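Local coordinates for Ras-associated and pleckstrin homology domains-containing protein 1 (Homo sapiens, PDB 4GN1), which mediates localized membrane signals, is implicated in regulating lamellipodial dynamics, negatively regulates cell adhesion and targets EVL and VASP to the leading edge, at residues T27-Q30 against V31-L35; L154-S158 against G159-V163; D224-T227 against L228-V232. All blocks are in the same frame, centred on the assembly; numbering follows the deposited sequence.

How the contacts relate
Contact 1 belongs to the Ras-associating domain, contacts 2 and 3 to the pleckstrin homology domain of the same chain. Contact 1 lies across the chain's centre from both others: its centre is about 33 Å from that of contact 2 and about 27 Å from that of contact 3, and even its nearest atoms stay about 22 Å and 15 Å away from theirs. Contacts 2 and 3 do meet. The indole of Trp231, on helix 225-240, packs against the strand entering the hairpin, with CZ3 3.8 Å from Leu155 CB and CH2 3.9 Å from Leu154 N. Contacts 1 and 3 both include a capped helix start, built from different side chains.

Contact 1. Residues T27-Q30 against V31-L35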
loop_
_atom_site.group_PDB
_atom_site.type_symbol
_atom_site.label_atom_id
_atom_site.label_comp_id
_atom_site.label_asym_id
_atom_site.label_seq_id
_atom_site.Cartn_x
_atom_site.Cartn_y
_atom_site.Cartn_z
ATOM N N THR A 27 -17.335 -4.804 3.484
ATOM C CA THR A 27 -16.091 -4.139 3.149
ATOM C C THR A 27 -15.298 -3.924 4.456
ATOM O O THR A 27 -15.853 -3.981 5.561
ATOM C CB THR A 27 -16.370 -2.744 2.582
ATOM O OG1 THR A 27 -16.947 -1.977 3.627
ATOM C CG2 THR A 27 -17.347 -2.782 1.378
ATOM N N VAL A 28 -14.010 -3.616 4.307
ATOM C CA VAL A 28 -13.129 -3.265 5.432
ATOM C C VAL A 28 -13.689 -2.055 6.187
ATOM O O VAL A 28 -13.665 -2.010 7.426
ATOM C CB VAL A 28 -11.667 -3.044 4.945
ATOM C CG1 VAL A 28 -10.814 -2.350 6.004
ATOM C CG2 VAL A 28 -11.022 -4.377 4.585
ATOM N N ARG A 29 -14.207 -1.097 5.424
ATOM C CA ARG A 29 -14.889 0.087 5.964
ATOM C C ARG A 29 -15.964 -0.323 6.945
ATOM O O ARG A 29 -15.970 0.133 8.081
ATOM C CB ARG A 29 -15.483 0.951 4.828
ATOM C CG ARG A 29 -16.527 1.996 5.241
ATOM C CD ARG A 29 -16.074 2.893 6.402
ATOM N NE ARG A 29 -14.725 3.429 6.200
ATOM C CZ ARG A 29 -13.894 3.787 7.177
ATOM N NH1 ARG A 29 -14.262 3.677 8.440
ATOM N NH2 ARG A 29 -12.674 4.259 6.892
ATOM N N GLN A 30 -16.863 -1.195 6.526
ATOM C CA GLN A 30 -17.900 -1.695 7.427
ATOM C C GLN A 30 -17.373 -2.402 8.671
ATOM O O GLN A 30 -17.942 -2.258 9.740
ATOM C CB GLN A 30 -18.853 -2.619 6.683
ATOM C CG GLN A 30 -19.859 -1.865 5.835
ATOM C CD GLN A 30 -20.613 -2.768 4.901
ATOM O OE1 GLN A 30 -20.041 -3.371 3.975
ATOM N NE2 GLN A 30 -21.912 -2.857 5.121
ATOM N N VAL A 31 -16.313 -3.182 8.507
ATOM C CA VAL A 31 -15.676 -3.889 9.601
ATOM C C VAL A 31 -15.012 -2.915 10.550
ATOM O O VAL A 31 -15.173 -3.032 11.756
ATOM C CB VAL A 31 -14.646 -4.903 9.055
ATOM C CG1 VAL A 31 -13.674 -5.365 10.132
ATOM C CG2 VAL A 31 -15.380 -6.060 8.366
ATOM N N LEU A 32 -14.288 -1.940 10.010
ATOM C CA LEU A 32 -13.721 -0.869 10.834
ATOM C C LEU A 32 -14.770 -0.055 11.603
ATOM O O LEU A 32 -14.556 0.291 12.778
ATOM C CB LEU A 32 -12.886 0.078 9.976
ATOM C CG LEU A 32 -11.511 -0.452 9.551
ATOM C CD1 LEU A 32 -10.930 0.480 8.504
ATOM C CD2 LEU A 32 -10.557 -0.576 10.722
ATOM N N ASP A 33 -15.898 0.257 10.963
ATOM C CA ASP A 33 -16.960 0.976 11.675
ATOM C C ASP A 33 -17.413 0.204 12.913
ATOM O O ASP A 33 -17.673 0.802 13.986
ATOM C CB ASP A 33 -18.116 1.369 10.759
ATOM C CG ASP A 33 -17.727 2.451 9.759
ATOM O OD1 ASP A 33 -16.695 3.108 9.887
ATOM O OD2 ASP A 33 -18.455 2.675 8.798
ATOM N N ASN A 34 -17.456 -1.119 12.788
ATOM C CA ASN A 34 -17.765 -1.980 13.924
ATOM C C ASN A 34 -16.652 -2.004 14.959
ATOM O O ASN A 34 -16.914 -1.858 16.146
ATOM C CB ASN A 34 -18.127 -3.400 13.466
ATOM C CG ASN A 34 -19.485 -3.458 12.811
ATOM O OD1 ASN A 34 -20.293 -2.544 12.961
ATOM N ND2 ASN A 34 -19.743 -4.513 12.059
ATOM N N LEU A 35 -15.408 -2.158 14.524
ATOM C CA LEU A 35 -14.303 -2.072 15.458
ATOM C C LEU A 35 -14.328 -0.753 16.270
ATOM O O LEU A 35 -14.126 -0.758 17.491
ATOM C CB LEU A 35 -12.965 -2.281 14.750
ATOM C CG LEU A 35 -12.642 -3.741 14.461
ATOM C CD1 LEU A 35 -11.578 -3.883 13.370
ATOM C CD2 LEU A 35 -12.225 -4.430 15.751
HETATM O O HOH W 1 -20.506 -1.693 9.952
#
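Arg29 and Asp33 sit one turn apart at the start of helix 28-39, in the ubiquitin-like Ras-associating domain, and a capping box closes the N-terminal end of this helix. Arg29 NH1 makes a salt bridge with Asp33 OD1 at 2.9 Å. The oxygen lies in the guanidinium plane, whereas NH1 reaches it on the syn side, 34° out of the carboxylate plane. Bends at chi2 and chi3 fold the arginine back, which also brings CD to 3.4 Å from Asp33 OD2. Arg29 NH2 is taken by Asp64, so the guanidinium bridges two acids, which fixes its rotation; Leu32 CD1 lies over one of its faces.

In the box, Gln30 N donates to Thr27 OG1 at 3.0 Å, and Thr27 N returns a bond to Gln30 OE1 at 3.1 Å. With Gln30 CG beside its own backbone N (chi1 -78°), the extended chain can lay its amide oxygen back over the helix start. The carbonyls of Thr27, Val28 and Arg29 accept from the amides of Val31, Leu32 and Asp33, the shortest of these three bonds being Leu32 N to Val28 O at 2.7 Å.

On the buried side Val28 and Leu32 run side by side, CG1 of the valine 3.8 Å from CD1 of the leucine, and both pack on Leu49 of strand 47-53. At the exposed side Gln30 O takes two donors: Asn34 N at 3.3 Å, and a water at 2.6 Å that also gives a weak bond to Asn34 OD1.

Contact 2. Residues L154-S158 against G159-V163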
loop_
_atom_site.group_PDB
_atom_site.type_symbol
_atom_site.label_atom_id
_atom_site.label_comp_id
_atom_site.label_asym_id
_atom_site.label_seq_id
_atom_site.Cartn_x
_atom_site.Cartn_y
_atom_site.Cartn_z
ATOM N N LEU A 154 10.242 3.720 -13.325
ATOM C CA LEU A 154 9.275 4.609 -13.931
ATOM C C LEU A 154 7.860 4.037 -13.839
ATOM O O LEU A 154 7.557 2.972 -14.408
ATOM C CB LEU A 154 9.669 4.903 -15.383
ATOM C CG LEU A 154 8.949 6.089 -16.015
ATOM C CD1 LEU A 154 9.907 6.937 -16.847
ATOM C CD2 LEU A 154 7.772 5.596 -16.846
ATOM N N LEU A 155 7.003 4.767 -13.125
ATOM C CA LEU A 155 5.601 4.406 -12.971
ATOM C C LEU A 155 4.744 5.058 -14.057
ATOM O O LEU A 155 4.665 6.291 -14.148
ATOM C CB LEU A 155 5.090 4.801 -11.583
ATOM C CG LEU A 155 3.599 4.587 -11.284
ATOM C CD1 LEU A 155 3.286 3.117 -10.990
ATOM C CD2 LEU A 155 3.136 5.500 -10.154
ATOM N N ARG A 156 4.137 4.203 -14.884
ATOM C CA ARG A 156 3.085 4.558 -15.844
ATOM C C ARG A 156 1.758 3.995 -15.336
ATOM O O ARG A 156 1.749 3.057 -14.537
ATOM C CB ARG A 156 3.370 3.924 -17.202
ATOM C CG ARG A 156 4.570 4.470 -17.944
ATOM C CD ARG A 156 4.576 3.986 -19.384
ATOM N NE ARG A 156 5.762 4.446 -20.114
ATOM C CZ ARG A 156 6.812 3.683 -20.433
ATOM N NH1 ARG A 156 6.860 2.398 -20.093
ATOM N NH2 ARG A 156 7.830 4.209 -21.111
ATOM N N ALA A 157 0.640 4.546 -15.816
ATOM C CA ALA A 157 -0.688 4.006 -15.526
ATOM C C ALA A 157 -0.764 2.532 -15.918
ATOM O O ALA A 157 -1.609 1.782 -15.419
ATOM C CB ALA A 157 -1.749 4.801 -16.255
ATOM N N SER A 158 0.139 2.116 -16.805
ATOM C CA SER A 158 0.179 0.725 -17.286
ATOM C C SER A 158 1.082 -0.245 -16.469
ATOM O O SER A 158 1.252 -1.405 -16.869
ATOM C CB SER A 158 0.537 0.685 -18.783
ATOM O OG SER A 158 1.760 1.356 -19.026
ATOM N N GLY A 159 1.626 0.217 -15.330
ATOM C CA GLY A 159 2.470 -0.610 -14.452
ATOM C C GLY A 159 3.830 -0.006 -14.152
ATOM O O GLY A 159 4.111 1.140 -14.493
ATOM N N ILE A 160 4.681 -0.772 -13.499
ATOM C CA ILE A 160 6.016 -0.307 -13.219
ATOM C C ILE A 160 6.909 -0.832 -14.317
ATOM O O ILE A 160 6.720 -1.955 -14.782
ATOM C CB ILE A 160 6.511 -0.807 -11.849
ATOM C CG1 ILE A 160 5.501 -0.424 -10.756
ATOM C CG2 ILE A 160 7.905 -0.280 -11.541
ATOM C CD1 ILE A 160 5.895 -0.816 -9.345
ATOM N N TYR A 161 7.863 0.012 -14.720
ATOM C CA TYR A 161 8.892 -0.285 -15.714
ATOM C C TYR A 161 10.254 0.025 -15.141
ATOM O O TYR A 161 10.368 0.767 -14.162
ATOM C CB TYR A 161 8.703 0.578 -16.957
ATOM C CG TYR A 161 7.458 0.242 -17.693
ATOM C CD1 TYR A 161 7.492 -0.577 -18.818
ATOM C CD2 TYR A 161 6.234 0.725 -17.257
ATOM C CE1 TYR A 161 6.331 -0.899 -19.493
ATOM C CE2 TYR A 161 5.072 0.406 -17.916
ATOM C CZ TYR A 161 5.129 -0.398 -19.026
ATOM O OH TYR A 161 3.955 -0.697 -19.652
ATOM N N TYR A 162 11.289 -0.523 -15.773
ATOM C CA TYR A 162 12.652 -0.310 -15.331
ATOM C C TYR A 162 13.627 -0.643 -16.427
ATOM O O TYR A 162 13.267 -1.217 -17.447
ATOM C CB TYR A 162 12.966 -1.127 -14.065
ATOM C CG TYR A 162 13.345 -2.591 -14.280
ATOM C CD1 TYR A 162 14.386 -3.167 -13.555
ATOM C CD2 TYR A 162 12.662 -3.400 -15.199
ATOM C CE1 TYR A 162 14.736 -4.495 -13.733
ATOM C CE2 TYR A 162 13.006 -4.729 -15.381
ATOM C CZ TYR A 162 14.040 -5.269 -14.645
ATOM O OH TYR A 162 14.375 -6.583 -14.816
ATOM N N VAL A 163 14.871 -0.258 -16.199
ATOM C CA VAL A 163 15.960 -0.524 -17.103
ATOM C C VAL A 163 16.800 -1.590 -16.412
ATOM O O VAL A 163 17.340 -1.342 -15.332
ATOM C CB VAL A 163 16.784 0.752 -17.337
ATOM C CG1 VAL A 163 17.806 0.531 -18.438
ATOM C CG2 VAL A 163 15.856 1.913 -17.679
#
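Gly159 N donates to Arg156 O at 3.0 Å, closing the type I turn that runs from Arg156 to Gly159. The donor stands well above the carbonyl plane. The return bond, Arg156 N to Gly159 O at 3.1 Å, completes this hydrogen-bonded pair. Two residues further from the turn Leu154 and Tyr161 form another, with Tyr161 N giving to Leu154 O at 3.0 Å. Gly159 has a positive phi of 126°, where a side chain would be forced against the Ser158 carbonyl.

On the sheet face carrying Leu154, Arg156 and Tyr161, the arginine reaches over the tyrosine ring. Arg156 CG lies anti to the carbonyl carbon (chi1 -68°) and the chain runs extended to NE, carrying the guanidinium out over the ring. Its NH1 hangs 3.1 Å above the ring plane, over the centre, in a cation-pi contact with CZ 4.3 Å from the ring centroid. The two planes are 75° apart, so the guanidinium stands nearly upright on the ring rather than stacking flat. Leu154 CD2 lies over the rim of one guanidinium face. At the far end of the ring Tyr161 OH and Ser158 OG share a hydrogen bond of 3.1 Å, tying the phenol back to the turn. This tyrosine is a target of ABL1, and it is unphosphorylated here.

The other face carries Leu155 and Ile160, a non-hydrogen-bonded pair whose side chains touch through Leu155 CD1 and Ile160 CG1 at 4.2 Å. Both pack toward helix 225-240, Ile160 against Ile235. The whole is a beta hairpin with a two-residue loop, joining strands 148-156 and 159-162 in the antiparallel framework of the pleckstrin homology fold.

Contact 3. Residues D224-T227 against L228-V232; sequences DVRT and LHQWV
Asp224 caps helix 225-240 and meets Leu228 across the first turn, its O accepting from Leu228 N at 3.3 Å. Its OD1 takes two donors from Thr227: N at 3.0 Å, nearly along the C-O axis, and OG1 at 2.9 Å, from above the carboxylate plane. Thr227 OG1 lies beside its own backbone N (chi1 -45°), which lets hydroxyl and amide close on one oxygen. Asp224 OD2 goes to Lys106 in a salt bridge. Behind the cap the helix continues with His229 N to Val225 O, Gln230 N to Arg226 O at 2.9 Å and Trp231 N to Thr227 O.

Further along, Gln230 OE1 lies 3.1 Å above the guanidinium plane of Arg226, over the rim of one face. The amide stands nearly at right angles to the guanidinium, the planes 78° apart, and the angle at NH1 is too poor for a hydrogen bond. The arginine uses NH2 on the carbonyl of Asn100 and makes a cation-pi contact with Tyr101.

His229 turns a ring face to Val225 O, 3.2 Å from its plane, while Val225 CG2 packs alongside, 3.8 Å from His229 CE1. Thr227 CG2 approaches the indole of Trp231 at its edge, 3.5 Å from CD1. This tryptophan runs inward onto Leu138 and Phe153, and Leu228 packs on Leu203, seating helix 225-240, the C-terminal helix of the pleckstrin homology domain, against its strands.

With two Thr227 donors, Lys106 and the helix start all close by, Asp224 is probably ionised; the Arg226 charge would favour the amide oxygen resting over its face.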
loop_
_atom_site.group_PDB
_atom_site.type_symbol
_atom_site.label_atom_id
_atom_site.label_comp_id
_atom_site.label_asym_id
_atom_site.label_seq_id
_atom_site.Cartn_x
_atom_site.Cartn_y
_atom_site.Cartn_z
ATOM N N ASP A 224 15.051 6.900 1.361
ATOM C CA ASP A 224 14.539 7.618 2.528
ATOM C C ASP A 224 13.013 7.477 2.619
ATOM O O ASP A 224 12.395 6.844 1.759
ATOM C CB ASP A 224 14.994 9.089 2.500
ATOM C CG ASP A 224 14.557 9.816 1.243
ATOM O OD1 ASP A 224 13.405 9.640 0.814
ATOM O OD2 ASP A 224 15.359 10.579 0.679
ATOM N N VAL A 225 12.398 8.051 3.648
ATOM C CA VAL A 225 10.992 7.725 3.952
ATOM C C VAL A 225 10.030 8.441 2.996
ATOM O O VAL A 225 8.897 7.979 2.752
ATOM C CB VAL A 225 10.658 7.955 5.450
ATOM C CG1 VAL A 225 10.384 9.421 5.747
ATOM C CG2 VAL A 225 9.500 7.080 5.894
ATOM N N ARG A 226 10.515 9.550 2.443
ATOM C CA ARG A 226 9.809 10.331 1.446
ATOM C C ARG A 226 9.634 9.544 0.144
ATOM O O ARG A 226 8.520 9.413 -0.371
ATOM C CB ARG A 226 10.586 11.636 1.199
ATOM C CG ARG A 226 9.820 12.743 0.495
ATOM C CD ARG A 226 8.701 13.321 1.359
ATOM N NE ARG A 226 7.954 14.343 0.619
ATOM C CZ ARG A 226 6.910 14.095 -0.175
ATOM N NH1 ARG A 226 6.454 12.856 -0.338
ATOM N NH2 ARG A 226 6.319 15.102 -0.810
ATOM N N THR A 227 10.736 9.024 -0.386
ATOM C CA THR A 227 10.706 8.222 -1.622
ATOM C C THR A 227 9.783 7.017 -1.425
ATOM O O THR A 227 8.975 6.702 -2.294
ATOM C CB THR A 227 12.116 7.728 -2.036
ATOM O OG1 THR A 227 13.055 8.801 -1.926
ATOM C CG2 THR A 227 12.121 7.209 -3.476
ATOM N N LEU A 228 9.906 6.363 -0.277
ATOM C CA LEU A 228 9.005 5.287 0.082
ATOM C C LEU A 228 7.538 5.720 -0.009
ATOM O O LEU A 228 6.729 5.028 -0.635
ATOM C CB LEU A 228 9.340 4.719 1.466
ATOM C CG LEU A 228 8.453 3.607 2.028
ATOM C CD1 LEU A 228 8.459 2.363 1.137
ATOM C CD2 LEU A 228 8.849 3.256 3.462
ATOM N N HIS A 229 7.207 6.881 0.560
ATOM C CA HIS A 229 5.824 7.363 0.565
ATOM C C HIS A 229 5.308 7.724 -0.796
ATOM O O HIS A 229 4.172 7.359 -1.164
ATOM C CB HIS A 229 5.624 8.492 1.572
ATOM C CG HIS A 229 5.672 8.030 3.020
ATOM N ND1 HIS A 229 5.944 8.865 4.047
ATOM C CD2 HIS A 229 5.513 6.761 3.581
ATOM C CE1 HIS A 229 5.943 8.174 5.200
ATOM N NE2 HIS A 229 5.675 6.886 4.911
ATOM N N GLN A 230 6.128 8.408 -1.578
ATOM C CA GLN A 230 5.727 8.764 -2.931
ATOM C C GLN A 230 5.442 7.512 -3.771
ATOM O O GLN A 230 4.399 7.412 -4.429
ATOM C CB GLN A 230 6.782 9.668 -3.570
ATOM C CG GLN A 230 6.747 11.096 -3.025
ATOM C CD GLN A 230 7.863 12.008 -3.554
ATOM O OE1 GLN A 230 8.289 12.928 -2.861
ATOM N NE2 GLN A 230 8.327 11.766 -4.776
ATOM N N TRP A 231 6.347 6.537 -3.709
ATOM C CA TRP A 231 6.198 5.313 -4.504
ATOM C C TRP A 231 4.994 4.470 -4.167
ATOM O O TRP A 231 4.247 4.045 -5.073
ATOM C CB TRP A 231 7.474 4.479 -4.483
ATOM C CG TRP A 231 8.461 4.912 -5.543
ATOM C CD1 TRP A 231 9.597 5.686 -5.378
ATOM C CD2 TRP A 231 8.406 4.620 -6.970
ATOM N NE1 TRP A 231 10.237 5.866 -6.564
ATOM C CE2 TRP A 231 9.576 5.265 -7.561
ATOM C CE3 TRP A 231 7.543 3.906 -7.789
ATOM C CZ2 TRP A 231 9.845 5.199 -8.916
ATOM C CZ3 TRP A 231 7.831 3.841 -9.160
ATOM C CH2 TRP A 231 8.960 4.471 -9.705
ATOM N N VAL A 232 4.802 4.207 -2.876
ATOM C CA VAL A 232 3.621 3.510 -2.369
ATOM C C VAL A 232 2.337 4.261 -2.737
ATOM O O VAL A 232 1.405 3.655 -3.258
ATOM C CB VAL A 232 3.704 3.278 -0.844
ATOM C CG1 VAL A 232 2.421 2.644 -0.314
ATOM C CG2 VAL A 232 4.886 2.400 -0.496
#